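Local structure of fiber protein (Snake adenovirus 1, 4UMI) at residues V117-Q122 with G146-P151; R124-E127 with T132-T135; L160-K165 with S202-E207. The protein probably serves as the receptor-binding head of the trimeric fibre that projects from the capsid vertices and first attaches the virion to its host cell. All coordinates share one frame; numbering follows the deposited sequence.

Interaction 1. Residues V117-Q122 with G146-P151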
ATOM      1  N   VAL A 117      15.534   1.585 -19.133  1.00 22.28           N
ATOM      2  CA  VAL A 117      14.471   1.288 -18.158  1.00 19.95           C
ATOM      3  C   VAL A 117      14.334   2.495 -17.260  1.00 18.15           C
ATOM      4  O   VAL A 117      15.328   3.048 -16.847  1.00 18.92           O
ATOM      5  CB  VAL A 117      14.808   0.048 -17.300  1.00 21.97           C
ATOM      6  CG1 VAL A 117      13.792  -0.171 -16.189  1.00 21.24           C
ATOM      7  CG2 VAL A 117      14.927  -1.206 -18.154  1.00 25.77           C
ATOM      8  N   SER A 118      13.106   2.855 -16.923  1.00 17.80           N
ATOM      9  CA  SER A 118      12.856   3.994 -16.073  1.00 18.19           C
ATOM     10  C   SER A 118      11.940   3.639 -14.925  1.00 17.90           C
ATOM     11  O   SER A 118      10.983   2.872 -15.108  1.00 18.50           O
ATOM     12  CB  SER A 118      12.396   5.195 -16.851  0.50 21.77           C
ATOM     13  OG  SER A 118      11.136   4.962 -17.366  0.50 22.62           O
ATOM     14  N   PHE A 119      12.266   4.192 -13.765  1.00 15.67           N
ATOM     15  CA  PHE A 119      11.473   4.083 -12.553  1.00 14.71           C
ATOM     16  C   PHE A 119      11.077   5.455 -12.051  1.00 15.09           C
ATOM     17  O   PHE A 119      11.846   6.395 -12.188  1.00 16.86           O
ATOM     18  CB  PHE A 119      12.243   3.404 -11.402  1.00 15.87           C
ATOM     19  CG  PHE A 119      12.109   1.930 -11.379  1.00 15.03           C
ATOM     20  CD1 PHE A 119      12.820   1.114 -12.226  1.00 15.90           C
ATOM     21  CD2 PHE A 119      11.303   1.351 -10.434  1.00 14.38           C
ATOM     22  CE1 PHE A 119      12.681  -0.239 -12.154  1.00 16.46           C
ATOM     23  CE2 PHE A 119      11.155  -0.007 -10.351  1.00 16.12           C
ATOM     24  CZ  PHE A 119      11.864  -0.804 -11.205  1.00 16.44           C
ATOM     25  N   ALA A 120       9.907   5.560 -11.427  1.00 14.33           N
ATOM     26  CA  ALA A 120       9.575   6.697 -10.599  1.00 13.62           C
ATOM     27  C   ALA A 120       9.533   6.225  -9.179  1.00 12.97           C
ATOM     28  O   ALA A 120       8.951   5.171  -8.852  1.00 14.29           O
ATOM     29  CB  ALA A 120       8.256   7.286 -11.006  1.00 16.06           C
ATOM     30  N   PHE A 121      10.190   6.979  -8.318  1.00 13.42           N
ATOM     31  CA  PHE A 121      10.194   6.747  -6.884  1.00 14.22           C
ATOM     32  C   PHE A 121       9.545   7.950  -6.194  1.00 13.88           C
ATOM     33  O   PHE A 121       9.786   9.088  -6.582  1.00 16.32           O
ATOM     34  CB  PHE A 121      11.590   6.557  -6.356  1.00 15.68           C
ATOM     35  CG  PHE A 121      12.238   5.285  -6.817  1.00 14.61           C
ATOM     36  CD1 PHE A 121      11.976   4.094  -6.179  1.00 16.17           C
ATOM     37  CD2 PHE A 121      13.092   5.263  -7.893  1.00 17.48           C
ATOM     38  CE1 PHE A 121      12.561   2.921  -6.602  1.00 18.60           C
ATOM     39  CE2 PHE A 121      13.679   4.104  -8.308  1.00 19.15           C
ATOM     40  CZ  PHE A 121      13.376   2.940  -7.689  1.00 17.94           C
ATOM     41  N   GLN A 122       8.789   7.705  -5.137  1.00 13.71           N
ATOM     42  CA  GLN A 122       8.255   8.734  -4.259  1.00 12.93           C
ATOM     43  C   GLN A 122       8.694   8.423  -2.851  1.00 12.62           C
ATOM     44  O   GLN A 122       8.578   7.283  -2.391  1.00 13.60           O
ATOM     45  CB  GLN A 122       6.724   8.846  -4.371  1.00 13.75           C
ATOM     46  CG  GLN A 122       6.032   9.716  -3.335  1.00 14.72           C
ATOM     47  CD  GLN A 122       4.554   9.564  -3.379  1.00 15.31           C
ATOM     48  OE1 GLN A 122       4.029   8.596  -3.958  1.00 16.59           O
ATOM     49  NE2 GLN A 122       3.865  10.445  -2.693  1.00 18.41           N
ATOM     50  N   GLY A 146      17.062  -7.730 -14.770  1.00 18.34           N
ATOM     51  CA  GLY A 146      18.210  -7.799 -13.867  1.00 18.30           C
ATOM     52  C   GLY A 146      18.106  -6.605 -12.935  1.00 16.76           C
ATOM     53  O   GLY A 146      17.158  -5.831 -12.998  1.00 17.73           O
ATOM     54  N   PRO A 147      19.073  -6.438 -12.033  1.00 18.00           N
ATOM     55  CA  PRO A 147      19.009  -5.324 -11.080  1.00 17.14           C
ATOM     56  C   PRO A 147      18.959  -3.979 -11.791  1.00 17.88           C
ATOM     57  O   PRO A 147      19.559  -3.780 -12.833  1.00 19.04           O
ATOM     58  CB  PRO A 147      20.290  -5.513 -10.252  1.00 19.95           C
ATOM     59  CG  PRO A 147      20.612  -6.968 -10.397  1.00 23.70           C
ATOM     60  CD  PRO A 147      20.231  -7.297 -11.791  1.00 19.25           C
ATOM     61  N   PHE A 148      18.213  -3.052 -11.208  1.00 16.40           N
ATOM     62  CA  PHE A 148      18.113  -1.697 -11.712  1.00 16.58           C
ATOM     63  C   PHE A 148      19.067  -0.797 -10.926  1.00 16.84           C
ATOM     64  O   PHE A 148      18.982  -0.739  -9.715  1.00 17.32           O
ATOM     65  CB  PHE A 148      16.679  -1.196 -11.548  1.00 16.64           C
ATOM     66  CG  PHE A 148      16.486   0.216 -11.991  1.00 15.72           C
ATOM     67  CD1 PHE A 148      16.352   0.517 -13.333  1.00 15.34           C
ATOM     68  CD2 PHE A 148      16.468   1.240 -11.070  1.00 15.20           C
ATOM     69  CE1 PHE A 148      16.174   1.820 -13.745  1.00 16.70           C
ATOM     70  CE2 PHE A 148      16.320   2.552 -11.497  1.00 16.68           C
ATOM     71  CZ  PHE A 148      16.151   2.834 -12.825  1.00 16.89           C
ATOM     72  N   LYS A 149      19.985  -0.130 -11.630  1.00 18.53           N
ATOM     73  CA  LYS A 149      20.949   0.747 -11.019  1.00 19.09           C
ATOM     74  C   LYS A 149      20.923   2.090 -11.711  1.00 19.88           C
ATOM     75  O   LYS A 149      20.982   2.173 -12.937  1.00 21.77           O
ATOM     76  CB  LYS A 149      22.332   0.143 -11.166  1.00 21.87           C
ATOM     77  CG  LYS A 149      22.567  -1.028 -10.263  1.00 27.81           C
ATOM     78  CD  LYS A 149      23.974  -1.603 -10.403  1.00 37.81           C
ATOM     79  CE  LYS A 149      24.854  -1.343  -9.182  1.00 45.59           C
ATOM     80  NZ  LYS A 149      24.556  -2.236  -8.014  1.00 45.73           N
ATOM     81  N   ALA A 150      20.849   3.145 -10.918  1.00 19.45           N
ATOM     82  CA  ALA A 150      20.829   4.491 -11.484  1.00 20.39           C
ATOM     83  C   ALA A 150      21.167   5.532 -10.421  1.00 20.92           C
ATOM     84  O   ALA A 150      20.964   5.313  -9.233  1.00 21.30           O
ATOM     85  CB  ALA A 150      19.479   4.781 -12.066  1.00 23.09           C
ATOM     86  N   PRO A 151      21.760   6.651 -10.856  1.00 22.91           N
ATOM     87  CA  PRO A 151      22.059   7.729  -9.943  1.00 22.62           C
ATOM     88  C   PRO A 151      20.816   8.333  -9.339  1.00 22.84           C
ATOM     89  O   PRO A 151      19.822   8.524 -10.042  1.00 23.42           O
ATOM     90  CB  PRO A 151      22.742   8.772 -10.838  1.00 27.27           C
ATOM     91  CG  PRO A 151      23.073   8.092 -12.106  1.00 33.92           C
ATOM     92  CD  PRO A 151      22.121   6.963 -12.250  1.00 24.39           C
TER
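The ring of F148 packs against residues 117-122, the beginning of strand 118-128, where F119 pushes CD1 onto the middle of one of its faces while V117 and F121 touch atoms of its rim. F119 CD1 is the bump of this fit: it lies 3.5 Å above the F148 plane, over the centre of the ring, at nearly equal distance from all six carbons. The two rings are neither stacked nor edge-to-face; their planes are inclined at 46° with centroids 4.6 Å apart, and the side chains run past each other in opposite directions. F148 reaches this place because its CG stands anti to the backbone N (chi1 178°), which projects the ring across the gap between the strands.

On the V117 side the contact is part backbone, part methyl. The carbonyl O of V117 meets the rim of F148 in the ring plane, 3.4 Å from CE1, while V117 CG1 packs 3.9 Å from F148 CD1. F121 makes a looser touch, presenting the edge of its own ring, with CE2 4.4 Å from F148 CE2.

L186 and L188 of strand 185-190 and L111 of strand 101-112 also pack on F148, placing it between the two antiparallel sheets of the head domain. Apart from the carbonyl at the ring's edge, the contact is wholly apolar. Its chemistry is that of packed hydrocarbon, in which close fit and burial from water, rather than polar bonds between the two segments, provide the cohesion.

Interaction 2. Residues R124-E127 with T132-T135; sequences REEE and TKRT
E125 OE1 is gripped twice by R134, in a salt bridge made of a short bond from NE (2.6 Å) and a weak one from NH2 (3.1 Å). The oxygen lies in the guanidinium plane, at its edge, but NE meets the carboxylate on its anti side and 26° out of plane; the two flat groups are turned 46° apart. E125 and R134 lie side by side, pointing the same way. Water 1 joins them again, donating to E125 OE2 and accepting a long bond from R134 NH2, and S104 also binds OE2. T132 CG2, anti to its own backbone N (chi1 of OG1 -58°), packs 3.6 Å from E125 CD and reaches over a face of the guanidinium near its rim.

On the other face of the sheet, E126 and K133 pass at 4.3 Å between OE1 and NZ, beyond salt-bridge range. Their polar ends turn instead to the third subunit, E126 to R124 and K133 to Q122, while R124 reaches E126 of the second subunit.

Four backbone bonds pair R124 with T135 and E126 with K133, two in each pair, as in K133 N to E126 O at 2.8 Å. E125-R134 lies between them and E127-T132 follows, both non-hydrogen-bonded: the regular antiparallel register of a beta hairpin, formed here by strands 118-128 and 131-140.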
ATOM      1  N   ARG A 124       8.047   9.623   1.085  1.00 13.63           N
ATOM      2  CA  ARG A 124       7.110  10.324   1.936  1.00 14.92           C
ATOM      3  C   ARG A 124       7.463  10.104   3.388  1.00 15.02           C
ATOM      4  O   ARG A 124       7.825   9.004   3.766  1.00 16.66           O
ATOM      5  CB  ARG A 124       5.670   9.941   1.598  1.00 16.71           C
ATOM      6  CG  ARG A 124       4.596  10.698   2.317  1.00 20.55           C
ATOM      7  CD  ARG A 124       3.267   9.991   2.042  1.00 27.61           C
ATOM      8  NE  ARG A 124       2.713  10.276   0.739  1.00 36.91           N
ATOM      9  CZ  ARG A 124       1.638   9.674   0.221  1.00 41.63           C
ATOM     10  NH1 ARG A 124       1.002   8.718   0.915  1.00 38.49           N
ATOM     11  NH2 ARG A 124       1.193  10.011  -1.004  1.00 38.80           N
ATOM     12  N   GLU A 125       7.375  11.159   4.203  1.00 15.60           N
ATOM     13  CA  GLU A 125       7.498  11.038   5.646  1.00 15.77           C
ATOM     14  C   GLU A 125       6.239  11.605   6.275  1.00 16.00           C
ATOM     15  O   GLU A 125       5.814  12.734   5.996  1.00 17.59           O
ATOM     16  CB  GLU A 125       8.750  11.729   6.180  1.00 17.89           C
ATOM     17  CG  GLU A 125       8.871  11.541   7.673  1.00 18.70           C
ATOM     18  CD  GLU A 125      10.083  12.200   8.266  1.00 23.31           C
ATOM     19  OE1 GLU A 125      11.196  11.698   8.091  1.00 27.90           O
ATOM     20  OE2 GLU A 125       9.925  13.221   8.944  1.00 31.48           O
ATOM     21  N   GLU A 126       5.646  10.802   7.167  1.00 15.85           N
ATOM     22  CA  GLU A 126       4.505  11.235   7.993  1.00 16.85           C
ATOM     23  C   GLU A 126       4.981  11.224   9.440  1.00 16.46           C
ATOM     24  O   GLU A 126       5.704  10.312   9.852  1.00 17.99           O
ATOM     25  CB  GLU A 126       3.288  10.285   7.873  1.00 19.13           C
ATOM     26  CG  GLU A 126       2.093  10.827   8.641  1.00 28.05           C
ATOM     27  CD  GLU A 126       0.907   9.898   8.839  1.00 27.99           C
ATOM     28  OE1 GLU A 126       0.822   8.823   8.245  1.00 31.15           O
ATOM     29  OE2 GLU A 126       0.014  10.251   9.642  1.00 25.82           O
ATOM     30  N   GLU A 127       4.580  12.210  10.220  1.00 16.02           N
ATOM     31  CA  GLU A 127       4.797  12.195  11.640  1.00 16.50           C
ATOM     32  C   GLU A 127       3.442  12.119  12.290  1.00 17.44           C
ATOM     33  O   GLU A 127       2.533  12.858  11.917  1.00 17.86           O
ATOM     34  CB  GLU A 127       5.535  13.431  12.063  1.00 16.30           C
ATOM     35  CG  GLU A 127       6.954  13.515  11.516  1.00 19.28           C
ATOM     36  CD  GLU A 127       7.587  14.861  11.703  1.00 22.22           C
ATOM     37  OE1 GLU A 127       7.034  15.709  12.399  1.00 25.47           O
ATOM     38  OE2 GLU A 127       8.655  15.078  11.123  1.00 24.73           O
ATOM     39  N   THR A 132       7.219   8.278  13.562  1.00 16.05           N
ATOM     40  CA  THR A 132       7.530   8.704  12.217  1.00 16.10           C
ATOM     41  C   THR A 132       7.405   7.514  11.301  1.00 15.31           C
ATOM     42  O   THR A 132       7.870   6.407  11.609  1.00 16.02           O
ATOM     43  CB  THR A 132       8.964   9.250  12.167  1.00 18.46           C
ATOM     44  OG1 THR A 132       9.084  10.330  13.100  1.00 21.53           O
ATOM     45  CG2 THR A 132       9.336   9.755  10.817  1.00 20.29           C
ATOM     46  N   LYS A 133       6.757   7.712  10.156  1.00 14.37           N
ATOM     47  CA  LYS A 133       6.625   6.691   9.124  1.00 13.57           C
ATOM     48  C   LYS A 133       7.302   7.214   7.873  1.00 13.26           C
ATOM     49  O   LYS A 133       6.993   8.303   7.409  1.00 16.32           O
ATOM     50  CB  LYS A 133       5.161   6.373   8.796  1.00 14.64           C
ATOM     51  CG  LYS A 133       5.049   5.206   7.816  1.00 13.91           C
ATOM     52  CD  LYS A 133       3.657   4.626   7.497  1.00 18.18           C
ATOM     53  CE  LYS A 133       2.705   5.616   6.950  1.00 17.34           C
ATOM     54  NZ  LYS A 133       1.459   4.866   6.570  1.00 17.08           N
ATOM     55  N   ARG A 134       8.222   6.460   7.311  1.00 12.63           N
ATOM     56  CA  ARG A 134       8.873   6.793   6.048  1.00 12.82           C
ATOM     57  C   ARG A 134       8.499   5.737   5.029  1.00 12.62           C
ATOM     58  O   ARG A 134       8.737   4.551   5.272  1.00 13.15           O
ATOM     59  CB  ARG A 134      10.383   6.908   6.176  1.00 15.11           C
ATOM     60  CG  ARG A 134      10.763   8.181   6.914  1.00 18.06           C
ATOM     61  CD  ARG A 134      12.201   8.229   7.315  1.00 28.92           C
ATOM     62  NE  ARG A 134      12.475   9.424   8.139  1.00 33.22           N
ATOM     63  CZ  ARG A 134      13.274   9.455   9.209  1.00 38.51           C
ATOM     64  NH1 ARG A 134      13.906   8.362   9.640  1.00 50.85           N
ATOM     65  NH2 ARG A 134      13.440  10.591   9.870  1.00 36.81           N
ATOM     66  N   THR A 135       7.901   6.160   3.933  1.00 12.26           N
ATOM     67  CA  THR A 135       7.441   5.259   2.874  1.00 11.78           C
ATOM     68  C   THR A 135       8.126   5.555   1.552  1.00 11.64           C
ATOM     69  O   THR A 135       8.185   6.705   1.112  1.00 12.72           O
ATOM     70  CB  THR A 135       5.924   5.372   2.668  1.00 11.99           C
ATOM     71  OG1 THR A 135       5.230   5.171   3.907  1.00 13.47           O
ATOM     72  CG2 THR A 135       5.410   4.369   1.661  1.00 13.18           C
TER
HETATM   73  O   HOH W   1      11.931  13.368  10.682  1.00 42.34           O

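Interaction 3. Residues L160-K165 with S202-E207; sequences LTAHPK and SFYLTE
The Y204 ring has P164 on one face, where CD sits 3.4 Å above the plane, over the centre, in a CH-pi contact. H163 takes part differently: Y204 turns an edge toward one face of the imidazole in a T-shaped (edge-to-face) pair, planes at 61° and centroids 4.7 Å apart. The closest atoms of that pair are H163 CD2 and Y204 CD1, at 3.4 Å. At the rim of the imidazole, in its plane, stand K165 N and water 2.

Both imidazole nitrogens are thus engaged. K165 N donates to ND1, a nearly straight bond of 3.1 Å at 167° that ties the turn after helix 154-161 to the ring, while NE2 meets water 2. That water donates to S202 OG and F203 O, linking the imidazole to the strand that carries Y204. W168 makes a further edge-to-face pair with H163.

Y204 holds its CG between the backbone N and the carbonyl carbon (chi1 69°). Its ring runs alongside residues 162-164 until OH comes 3.7 Å from A162 CB, and the hydroxyl bonds to R134 of strand 131-140. The contact thus joins the segment following the helix to strand 198-206, outermost within this chain in the sheet that holds strand 131-140. Ring packing supplies its area, whereas the water and the ND1 bond set the rotation of the imidazole; with K165 N donating to ND1, this nitrogen is probably unprotonated.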
ATOM      1  N   LEU A 160      16.806   7.348   1.665  1.00 17.78           N
ATOM      2  CA  LEU A 160      16.981   5.902   1.565  1.00 18.21           C
ATOM      3  C   LEU A 160      17.990   5.361   2.585  1.00 20.02           C
ATOM      4  O   LEU A 160      17.820   4.259   3.138  1.00 20.53           O
ATOM      5  CB  LEU A 160      17.394   5.510   0.167  1.00 20.16           C
ATOM      6  CG  LEU A 160      16.293   5.694  -0.877  1.00 20.02           C
ATOM      7  CD1 LEU A 160      16.848   5.487  -2.257  1.00 22.02           C
ATOM      8  CD2 LEU A 160      15.103   4.774  -0.645  1.00 21.23           C
ATOM      9  N   THR A 161      19.041   6.135   2.884  1.00 20.53           N
ATOM     10  CA  THR A 161      20.105   5.666   3.757  1.00 22.21           C
ATOM     11  C   THR A 161      19.638   5.669   5.206  1.00 22.51           C
ATOM     12  O   THR A 161      20.198   4.969   6.048  1.00 28.39           O
ATOM     13  CB  THR A 161      21.350   6.545   3.617  1.00 26.08           C
ATOM     14  OG1 THR A 161      21.063   7.857   4.077  1.00 36.33           O
ATOM     15  CG2 THR A 161      21.859   6.560   2.238  1.00 30.30           C
ATOM     16  N   ALA A 162      18.599   6.438   5.509  1.00 22.83           N
ATOM     17  CA  ALA A 162      18.094   6.526   6.884  1.00 27.23           C
ATOM     18  C   ALA A 162      17.447   5.234   7.434  1.00 26.42           C
ATOM     19  O   ALA A 162      17.278   5.067   8.644  1.00 27.90           O
ATOM     20  CB  ALA A 162      17.142   7.707   7.025  1.00 29.03           C
ATOM     21  N   HIS A 163      17.110   4.294   6.566  1.00 24.21           N
ATOM     22  CA  HIS A 163      16.381   3.120   6.996  1.00 21.95           C
ATOM     23  C   HIS A 163      17.229   2.363   7.980  1.00 18.24           C
ATOM     24  O   HIS A 163      18.408   2.223   7.771  1.00 20.40           O
ATOM     25  CB  HIS A 163      16.105   2.261   5.770  1.00 19.25           C
ATOM     26  CG  HIS A 163      15.105   1.176   5.981  1.00 20.03           C
ATOM     27  ND1 HIS A 163      15.347   0.054   6.743  1.00 22.35           N
ATOM     28  CD2 HIS A 163      13.846   1.039   5.501  1.00 20.50           C
ATOM     29  CE1 HIS A 163      14.279  -0.718   6.740  1.00 25.71           C
ATOM     30  NE2 HIS A 163      13.359  -0.149   5.978  1.00 22.44           N
ATOM     31  N   PRO A 164      16.607   1.822   9.033  1.00 20.92           N
ATOM     32  CA  PRO A 164      17.397   1.186  10.089  1.00 25.72           C
ATOM     33  C   PRO A 164      18.211   0.003   9.594  1.00 27.18           C
ATOM     34  O   PRO A 164      19.161  -0.400  10.259  1.00 30.22           O
ATOM     35  CB  PRO A 164      16.356   0.781  11.143  1.00 28.30           C
ATOM     36  CG  PRO A 164      15.025   1.042  10.552  1.00 31.29           C
ATOM     37  CD  PRO A 164      15.197   1.977   9.409  1.00 24.17           C
ATOM     38  N   LYS A 165      17.875  -0.576   8.451  1.00 24.26           N
ATOM     39  CA  LYS A 165      18.629  -1.714   7.913  1.00 27.09           C
ATOM     40  C   LYS A 165      19.514  -1.323   6.732  1.00 27.35           C
ATOM     41  O   LYS A 165      20.258  -2.140   6.225  1.00 29.97           O
ATOM     42  CB  LYS A 165      17.636  -2.829   7.545  1.00 33.46           C
ATOM     43  CG  LYS A 165      16.918  -3.310   8.790  1.00 38.27           C
ATOM     44  CD  LYS A 165      15.633  -4.046   8.512  1.00 40.10           C
ATOM     45  CE  LYS A 165      15.343  -5.060   9.606  1.00 41.18           C
ATOM     46  NZ  LYS A 165      16.089  -6.336   9.417  1.00 47.94           N
ATOM     47  N   SER A 202       7.246   0.353   0.402  1.00 11.72           N
ATOM     48  CA  SER A 202       7.938  -0.193   1.552  1.00 12.28           C
ATOM     49  C   SER A 202       8.029   0.911   2.580  1.00 12.04           C
ATOM     50  O   SER A 202       8.446   2.001   2.210  1.00 13.16           O
ATOM     51  CB  SER A 202       9.348  -0.615   1.115  1.00 14.25           C
ATOM     52  OG  SER A 202      10.163  -1.101   2.179  1.00 14.97           O
ATOM     53  N   PHE A 203       7.688   0.637   3.826  1.00 11.18           N
ATOM     54  CA  PHE A 203       7.771   1.667   4.861  1.00 11.62           C
ATOM     55  C   PHE A 203       8.435   1.132   6.111  1.00 11.49           C
ATOM     56  O   PHE A 203       8.498  -0.067   6.350  1.00 12.49           O
ATOM     57  CB  PHE A 203       6.411   2.333   5.166  1.00 12.20           C
ATOM     58  CG  PHE A 203       5.360   1.415   5.733  1.00 12.12           C
ATOM     59  CD1 PHE A 203       5.283   1.170   7.084  1.00 13.11           C
ATOM     60  CD2 PHE A 203       4.441   0.787   4.896  1.00 11.89           C
ATOM     61  CE1 PHE A 203       4.317   0.324   7.603  1.00 13.03           C
ATOM     62  CE2 PHE A 203       3.477  -0.021   5.416  1.00 13.42           C
ATOM     63  CZ  PHE A 203       3.417  -0.259   6.755  1.00 12.71           C
ATOM     64  N   TYR A 204       8.903   2.055   6.938  1.00 12.74           N
ATOM     65  CA  TYR A 204       9.245   1.729   8.310  1.00 13.32           C
ATOM     66  C   TYR A 204       8.601   2.776   9.202  1.00 13.87           C
ATOM     67  O   TYR A 204       8.356   3.907   8.809  1.00 14.51           O
ATOM     68  CB  TYR A 204      10.698   1.518   8.639  1.00 16.06           C
ATOM     69  CG  TYR A 204      11.532   2.747   8.569  1.00 16.69           C
ATOM     70  CD1 TYR A 204      12.074   3.215   7.370  1.00 17.82           C
ATOM     71  CD2 TYR A 204      11.906   3.410   9.708  1.00 19.08           C
ATOM     72  CE1 TYR A 204      12.911   4.330   7.310  1.00 20.55           C
ATOM     73  CE2 TYR A 204      12.756   4.488   9.661  1.00 23.39           C
ATOM     74  CZ  TYR A 204      13.252   4.965   8.469  1.00 22.88           C
ATOM     75  OH  TYR A 204      14.122   6.057   8.414  1.00 27.23           O
ATOM     76  N   LEU A 205       8.269   2.347  10.392  1.00 15.16           N
ATOM     77  CA  LEU A 205       7.469   3.140  11.311  1.00 17.52           C
ATOM     78  C   LEU A 205       8.129   2.957  12.622  1.00 21.72           C
ATOM     79  O   LEU A 205       8.300   1.793  13.034  1.00 22.00           O
ATOM     80  CB  LEU A 205       5.986   2.599  11.288  1.00 22.44           C
ATOM     81  CG  LEU A 205       4.910   3.045  12.250  1.00 19.32           C
ATOM     82  CD1 LEU A 205       4.639   4.493  12.014  1.00 18.06           C
ATOM     83  CD2 LEU A 205       3.663   2.210  12.120  1.00 19.84           C
ATOM     84  N   THR A 206       8.550   4.055  13.255  1.00 21.49           N
ATOM     85  CA  THR A 206       9.325   4.009  14.460  1.00 23.09           C
ATOM     86  C   THR A 206       8.976   5.160  15.414  1.00 24.35           C
ATOM     87  O   THR A 206       8.494   6.222  15.000  1.00 21.32           O
ATOM     88  CB  THR A 206      10.814   4.093  14.138  1.00 28.98           C
ATOM     89  OG1 THR A 206      11.579   3.921  15.322  1.00 29.83           O
ATOM     90  CG2 THR A 206      11.176   5.408  13.521  1.00 29.53           C
ATOM     91  N   GLU A 207       9.226   4.934  16.703  1.00 24.58           N
ATOM     92  CA  GLU A 207       9.057   5.906  17.781  1.00 28.11           C
ATOM     93  C   GLU A 207      10.365   6.600  18.116  1.00 35.16           C
ATOM     94  O   GLU A 207      10.393   7.489  18.968  1.00 41.83           O
ATOM     95  CB  GLU A 207       8.611   5.190  19.052  1.00 36.92           C
ATOM     96  CG  GLU A 207       7.152   5.287  19.320  1.00 40.10           C
ATOM     97  CD  GLU A 207       6.789   4.789  20.693  1.00 37.73           C
ATOM     98  OE1 GLU A 207       7.113   3.625  21.029  1.00 37.92           O
ATOM     99  OE2 GLU A 207       6.155   5.565  21.422  1.00 41.18           O
TER
HETATM  100  O   HOH W   2      10.717  -0.985   4.985  1.00 21.68           O

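How the interactions relate
Interaction 1 is the buried, apolar contact, binding the start of strand 118-128 to strand 148-151 of the other sheet. Interactions 2 and 3 lie on the opposite side of the chain's centre and are only partly buried. Interaction 2 continues strand 118-128 into its hairpin, where backbone bonds and charges do the work, and interaction 3 sets a turn against strand 198-206 by ring packing and a water. Those two touch directly, through R134 and Y204 and through T132 N, 2.8 Å from T206 O, so strand 131-140 links them. Both meet the third subunit, and interaction 2 the second as well; near interaction 1 the second subunit is met by A120 and Q122, not by the residues making the contact.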